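Local atomic coordinates of binding domain (Hc) of Paraclostridial Mosquitocidal Protein 1 (Paraclostridium bifermentans, PDB entry 6HOX), a protein that targets a clostridial neurotoxin active against Anopheles mosquitoes to host nerve cells, serving as its receptor-binding domain. Residues A[123-126]-A[131-134]. Numbering follows the deposited sequence.
Sequences WKIS and NLVW
The indoles of W123 and W134 lie nearly parallel but offset so that little of one ring sits over the other: the five-membered ring of W123 and the six-membered ring of W134 have planes 29° apart, with centroids separated by 5.3 Å. Contact falls to the benzo corner of W134, whose CZ3 lies 3.4 Å from W123 CE3 and whose CH2 lies 3.4 Å from W123 CB. I125 CG1 meets the W134 rim in the plane of the ring, 3.7 Å from W134 CE3. W134 reaches both partners because its CG stands opposite the backbone N (chi1 166°), sending the indole over the neighbouring strand. Next along the same face, I125 CG2 meets L132 CD1 at 4.2 Å.

Strands 122-128 and 131-137 form a beta hairpin, and the short segments run antiparallel at 177°. The hairpin belongs to the concanavalin-like, jelly-roll half of a clostridial receptor-binding domain; its W123, I125, L132 and W134 face packs on the other sheet, where I91 and F93 of strand 89-96 and I169, I171 and V173 of strand 167-174 meet it. F83 also packs edge-to-face with W123.

I125 and W134 make a non-hydrogen-bonded pair. The hydrogen-bonded pair, S126 with V133, is closed by two backbone bonds, S126 N to V133 O and V133 N to S126 O, both 2.8 Å and nearly straight at the hydrogen. On the reverse face S126 CB and V133 CB sit 3.9 Å apart, both side chains touching E111.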
loop_
_atom_site.group_PDB
_atom_site.type_symbol
_atom_site.label_atom_id
_atom_site.label_comp_id
_atom_site.label_asym_id
_atom_site.label_seq_id
_atom_site.Cartn_x
_atom_site.Cartn_y
_atom_site.Cartn_z
ATOM N N TRP A 123 -14.203 19.561 11.967
ATOM C CA TRP A 123 -14.054 18.301 11.261
ATOM C C TRP A 123 -13.073 17.383 12.000
ATOM O O TRP A 123 -12.257 17.836 12.831
ATOM C CB TRP A 123 -13.630 18.544 9.803
ATOM C CG TRP A 123 -12.329 19.261 9.641
ATOM C CD1 TRP A 123 -12.156 20.591 9.405
ATOM C CD2 TRP A 123 -11.008 18.686 9.683
ATOM N NE1 TRP A 123 -10.822 20.891 9.334
ATOM C CE2 TRP A 123 -10.093 19.743 9.482
ATOM C CE3 TRP A 123 -10.508 17.398 9.886
ATOM C CZ2 TRP A 123 -8.710 19.548 9.477
ATOM C CZ3 TRP A 123 -9.141 17.206 9.872
ATOM C CH2 TRP A 123 -8.259 18.266 9.672
ATOM N N LYS A 124 -13.178 16.082 11.714
ATOM C CA LYS A 124 -12.168 15.138 12.131
ATOM C C LYS A 124 -12.095 13.951 11.174
ATOM O O LYS A 124 -13.034 13.634 10.454
ATOM C CB LYS A 124 -12.434 14.640 13.548
ATOM C CG LYS A 124 -13.733 13.885 13.743
ATOM C CD LYS A 124 -13.771 13.159 15.070
ATOM C CE LYS A 124 -13.789 14.100 16.250
ATOM N NZ LYS A 124 -13.888 13.358 17.522
ATOM N N ILE A 125 -10.935 13.300 11.213
ATOM C CA ILE A 125 -10.638 12.045 10.530
ATOM C C ILE A 125 -10.398 11.010 11.629
ATOM O O ILE A 125 -9.535 11.226 12.500
ATOM C CB ILE A 125 -9.416 12.195 9.608
ATOM C CG1 ILE A 125 -9.679 13.164 8.458
ATOM C CG2 ILE A 125 -8.965 10.846 9.081
ATOM C CD1 ILE A 125 -8.422 13.747 7.823
ATOM N N SER A 126 -11.193 9.929 11.592
ATOM C CA SER A 126 -11.202 8.870 12.585
ATOM C C SER A 126 -11.062 7.499 11.923
ATOM O O SER A 126 -11.236 7.347 10.722
ATOM C CB SER A 126 -12.452 8.925 13.426
ATOM O OG SER A 126 -12.521 10.174 14.086
ATOM N N ASN A 131 -12.067 0.749 9.128
ATOM C CA ASN A 131 -12.516 1.682 8.110
ATOM C C ASN A 131 -12.169 3.111 8.566
ATOM O O ASN A 131 -11.613 3.317 9.630
ATOM C CB ASN A 131 -13.995 1.455 7.784
ATOM C CG ASN A 131 -14.187 0.400 6.712
ATOM O OD1 ASN A 131 -14.013 0.668 5.522
ATOM N ND2 ASN A 131 -14.525 -0.804 7.125
ATOM N N LEU A 132 -12.435 4.079 7.692
ATOM C CA LEU A 132 -12.055 5.484 7.865
ATOM C C LEU A 132 -13.347 6.292 7.973
ATOM O O LEU A 132 -14.327 5.971 7.288
ATOM C CB LEU A 132 -11.216 5.909 6.653
ATOM C CG LEU A 132 -10.320 7.137 6.820
ATOM C CD1 LEU A 132 -9.181 6.874 7.781
ATOM C CD2 LEU A 132 -9.757 7.565 5.482
ATOM N N VAL A 133 -13.353 7.265 8.887
ATOM C CA VAL A 133 -14.463 8.190 9.095
ATOM C C VAL A 133 -13.975 9.608 8.814
ATOM O O VAL A 133 -12.955 10.023 9.385
ATOM C CB VAL A 133 -14.995 8.126 10.538
ATOM C CG1 VAL A 133 -16.124 9.130 10.760
ATOM C CG2 VAL A 133 -15.446 6.714 10.885
ATOM N N TRP A 134 -14.723 10.316 7.966
ATOM C CA TRP A 134 -14.673 11.753 7.799
ATOM C C TRP A 134 -15.962 12.322 8.388
ATOM O O TRP A 134 -17.055 11.873 8.032
ATOM C CB TRP A 134 -14.503 12.147 6.320
ATOM C CG TRP A 134 -14.768 13.590 6.041
ATOM C CD1 TRP A 134 -15.866 14.121 5.423
ATOM C CD2 TRP A 134 -13.927 14.701 6.393
ATOM N NE1 TRP A 134 -15.748 15.482 5.344
ATOM C CE2 TRP A 134 -14.572 15.865 5.932
ATOM C CE3 TRP A 134 -12.679 14.821 7.009
ATOM C CZ2 TRP A 134 -14.019 17.132 6.093
ATOM C CZ3 TRP A 134 -12.135 16.070 7.178
ATOM C CH2 TRP A 134 -12.804 17.211 6.734
#